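PDB 4RZL: restriction endonuclease LpnPI from Legionella pneumophila subsp. pneumophila str. Philadelphia 1, which probably cleaves DNA that carries modified cytosines, the N-terminal domain described here being its SRA-like DNA recognition domain. Local coordinates for residues Pro191-Ser194 with Arg195-Asn199. Numbering follows the deposited sequence.
Sequences PMVS and RKWIN
Val193 reaches with its CG1 methyl into the angle between two side chains of the following helix, lying 3.8 Å from CG1 of Ile198 and 4.0 Å from CE3 of the Trp197 indole. The methyl stands anti to the backbone N (chi1 -177°), which carries it forward to the helix, and a branched, wholly apolar residue suits this buried last position of the strand. The Val193 side chain crosses that of Ile198 at about a right angle and meets the indole obliquely; Trp197 and Ile198 bring broad apolar surface to this buried place.

Between strand and helix stands Ser194, the N-cap. Its OG, held between backbone N and carbonyl carbon (chi1 76°), reaches forward, lies 2.9 Å from N of Trp197 and accepts its hydrogen, nearly straight. This amide lies in the first turn, where the residue four back, Val193, still belongs to the strand, and a short hydroxyl side chain suits the N-cap. The same OG is also hydrogen-bonded to Asp208 OD2, whose charge probably suits the positive end of the helix dipole. The carbonyl of Ser194 begins the regular helical bonding: Ile198 N donates to its O at 3.0 Å.

Arg195, the first residue of the helix, bends at chi2 and chi3 so that NH1 meets OD1 of Asn199, one turn on, at 3.2 Å, in the guanidinium plane but above the amide carbonyl plane. Asparagine offers a short amide oxygen here, and arginine's several N-H groups let NH2 bond as well to the backbone oxygens of Ala20 and Ile44. A guanidinium face rests off-centre against CB of Ile198.

Strand 192-193 thus passes directly into a capped short helix: it pairs antiparallel with strand 22-23, Leu22 packs on Val193 and Ile198, and Phe133 of strand 132-137 touches Val193 and Trp197, joining the turn to the large mixed sheet.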
ATOM      1  N   PRO A 191      -9.721  -0.617  11.384  1.00 17.80           N
ATOM      2  CA  PRO A 191      -9.315  -1.973  11.792  1.00 11.85           C
ATOM      3  C   PRO A 191      -9.661  -3.046  10.759  1.00 14.16           C
ATOM      4  O   PRO A 191      -9.057  -4.110  10.780  1.00 13.09           O
ATOM      5  CB  PRO A 191     -10.090  -2.204  13.097  1.00 13.25           C
ATOM      6  CG  PRO A 191     -11.264  -1.223  13.037  1.00 26.19           C
ATOM      7  CD  PRO A 191     -10.753  -0.031  12.267  1.00 15.16           C
ATOM      8  N   MET A 192     -10.612  -2.766   9.874  1.00 11.94           N
ATOM      9  CA  MET A 192     -11.095  -3.771   8.934  1.00 15.57           C
ATOM     10  C   MET A 192     -11.690  -3.168   7.672  1.00 18.87           C
ATOM     11  O   MET A 192     -12.479  -2.213   7.726  1.00 16.71           O
ATOM     12  CB  MET A 192     -12.161  -4.662   9.603  1.00 13.81           C
ATOM     13  CG  MET A 192     -12.731  -5.715   8.673  1.00 24.74           C
ATOM     14  SD  MET A 192     -14.088  -6.652   9.393  1.00 46.13           S
ATOM     15  CE  MET A 192     -15.449  -5.562   9.013  1.00 38.14           C
ATOM     16  N   VAL A 193     -11.320  -3.732   6.529  1.00 17.62           N
ATOM     17  CA  VAL A 193     -12.017  -3.426   5.290  1.00 12.73           C
ATOM     18  C   VAL A 193     -12.910  -4.616   4.948  1.00 19.85           C
ATOM     19  O   VAL A 193     -12.414  -5.725   4.746  1.00 16.40           O
ATOM     20  CB  VAL A 193     -11.053  -3.152   4.145  1.00 16.17           C
ATOM     21  CG1 VAL A 193     -11.838  -2.753   2.884  1.00 17.63           C
ATOM     22  CG2 VAL A 193     -10.069  -2.051   4.558  1.00 11.76           C
ATOM     23  N   SER A 194     -14.221  -4.396   4.908  1.00 17.90           N
ATOM     24  CA  SER A 194     -15.161  -5.516   4.761  1.00 24.94           C
ATOM     25  C   SER A 194     -15.168  -6.120   3.352  1.00 19.77           C
ATOM     26  O   SER A 194     -14.886  -5.426   2.372  1.00 17.60           O
ATOM     27  CB  SER A 194     -16.573  -5.060   5.114  1.00 24.24           C
ATOM     28  OG  SER A 194     -17.087  -4.296   4.048  1.00 22.46           O
ATOM     29  N   ARG A 195     -15.503  -7.407   3.251  1.00 19.19           N
ATOM     30  CA  ARG A 195     -15.691  -8.040   1.952  1.00 16.45           C
ATOM     31  C   ARG A 195     -16.719  -7.297   1.093  1.00 23.68           C
ATOM     32  O   ARG A 195     -16.542  -7.177  -0.125  1.00 23.38           O
ATOM     33  CB  ARG A 195     -16.087  -9.511   2.127  1.00 19.20           C
ATOM     34  CG  ARG A 195     -16.526 -10.208   0.830  1.00 22.58           C
ATOM     35  CD  ARG A 195     -15.515 -10.115  -0.307  1.00 16.90           C
ATOM     36  NE  ARG A 195     -14.137 -10.328   0.103  1.00 15.79           N
ATOM     37  CZ  ARG A 195     -13.093 -10.201  -0.712  1.00 17.79           C
ATOM     38  NH1 ARG A 195     -13.277  -9.840  -1.975  1.00 23.70           N
ATOM     39  NH2 ARG A 195     -11.866 -10.432  -0.270  1.00 14.24           N
ATOM     40  N   LYS A 196     -17.781  -6.805   1.726  1.00 20.21           N
ATOM     41  CA  LYS A 196     -18.788  -6.011   1.027  1.00 23.93           C
ATOM     42  C   LYS A 196     -18.133  -4.808   0.365  1.00 28.48           C
ATOM     43  O   LYS A 196     -18.366  -4.543  -0.816  1.00 22.57           O
ATOM     44  CB  LYS A 196     -19.887  -5.538   1.987  1.00 30.26           C
ATOM     45  CG  LYS A 196     -20.998  -4.687   1.320  1.00 28.60           C
ATOM     46  CD  LYS A 196     -22.080  -4.308   2.321  1.00 33.44           C
ATOM     47  CE  LYS A 196     -23.065  -3.285   1.757  1.00 39.89           C
ATOM     48  NZ  LYS A 196     -23.864  -3.836   0.625  1.00 45.84           N
ATOM     49  N   TRP A 197     -17.297  -4.095   1.119  1.00 23.00           N
ATOM     50  CA  TRP A 197     -16.602  -2.947   0.555  1.00 22.03           C
ATOM     51  C   TRP A 197     -15.745  -3.367  -0.623  1.00 23.73           C
ATOM     52  O   TRP A 197     -15.809  -2.753  -1.682  1.00 26.54           O
ATOM     53  CB  TRP A 197     -15.732  -2.231   1.595  1.00 25.15           C
ATOM     54  CG  TRP A 197     -15.317  -0.874   1.111  1.00 32.36           C
ATOM     55  CD1 TRP A 197     -15.894   0.330   1.427  1.00 32.42           C
ATOM     56  CD2 TRP A 197     -14.279  -0.583   0.163  1.00 24.29           C
ATOM     57  NE1 TRP A 197     -15.252   1.351   0.763  1.00 23.38           N
ATOM     58  CE2 TRP A 197     -14.264   0.817  -0.024  1.00 30.09           C
ATOM     59  CE3 TRP A 197     -13.345  -1.364  -0.526  1.00 21.23           C
ATOM     60  CZ2 TRP A 197     -13.356   1.442  -0.873  1.00 30.47           C
ATOM     61  CZ3 TRP A 197     -12.451  -0.738  -1.372  1.00 29.38           C
ATOM     62  CH2 TRP A 197     -12.461   0.647  -1.535  1.00 23.34           C
ATOM     63  N   ILE A 198     -14.947  -4.416  -0.434  1.00 24.02           N
ATOM     64  CA  ILE A 198     -13.991  -4.858  -1.450  1.00 22.53           C
ATOM     65  C   ILE A 198     -14.675  -5.302  -2.743  1.00 32.01           C
ATOM     66  O   ILE A 198     -14.192  -4.998  -3.838  1.00 31.11           O
ATOM     67  CB  ILE A 198     -13.094  -6.005  -0.912  1.00 19.56           C
ATOM     68  CG1 ILE A 198     -12.308  -5.531   0.319  1.00 19.23           C
ATOM     69  CG2 ILE A 198     -12.129  -6.488  -1.977  1.00 18.89           C
ATOM     70  CD1 ILE A 198     -11.632  -6.662   1.081  1.00 16.19           C
ATOM     71  N   ASN A 199     -15.785  -6.030  -2.625  1.00 29.62           N
ATOM     72  CA  ASN A 199     -16.561  -6.429  -3.802  1.00 30.79           C
ATOM     73  C   ASN A 199     -17.195  -5.223  -4.491  1.00 26.43           C
ATOM     74  O   ASN A 199     -17.563  -5.286  -5.658  1.00 29.49           O
ATOM     75  CB  ASN A 199     -17.661  -7.437  -3.443  1.00 29.01           C
ATOM     76  CG  ASN A 199     -17.125  -8.848  -3.233  1.00 30.70           C
ATOM     77  OD1 ASN A 199     -15.982  -9.155  -3.576  1.00 28.25           O
ATOM     78  ND2 ASN A 199     -17.969  -9.722  -2.699  1.00 35.10           N
TER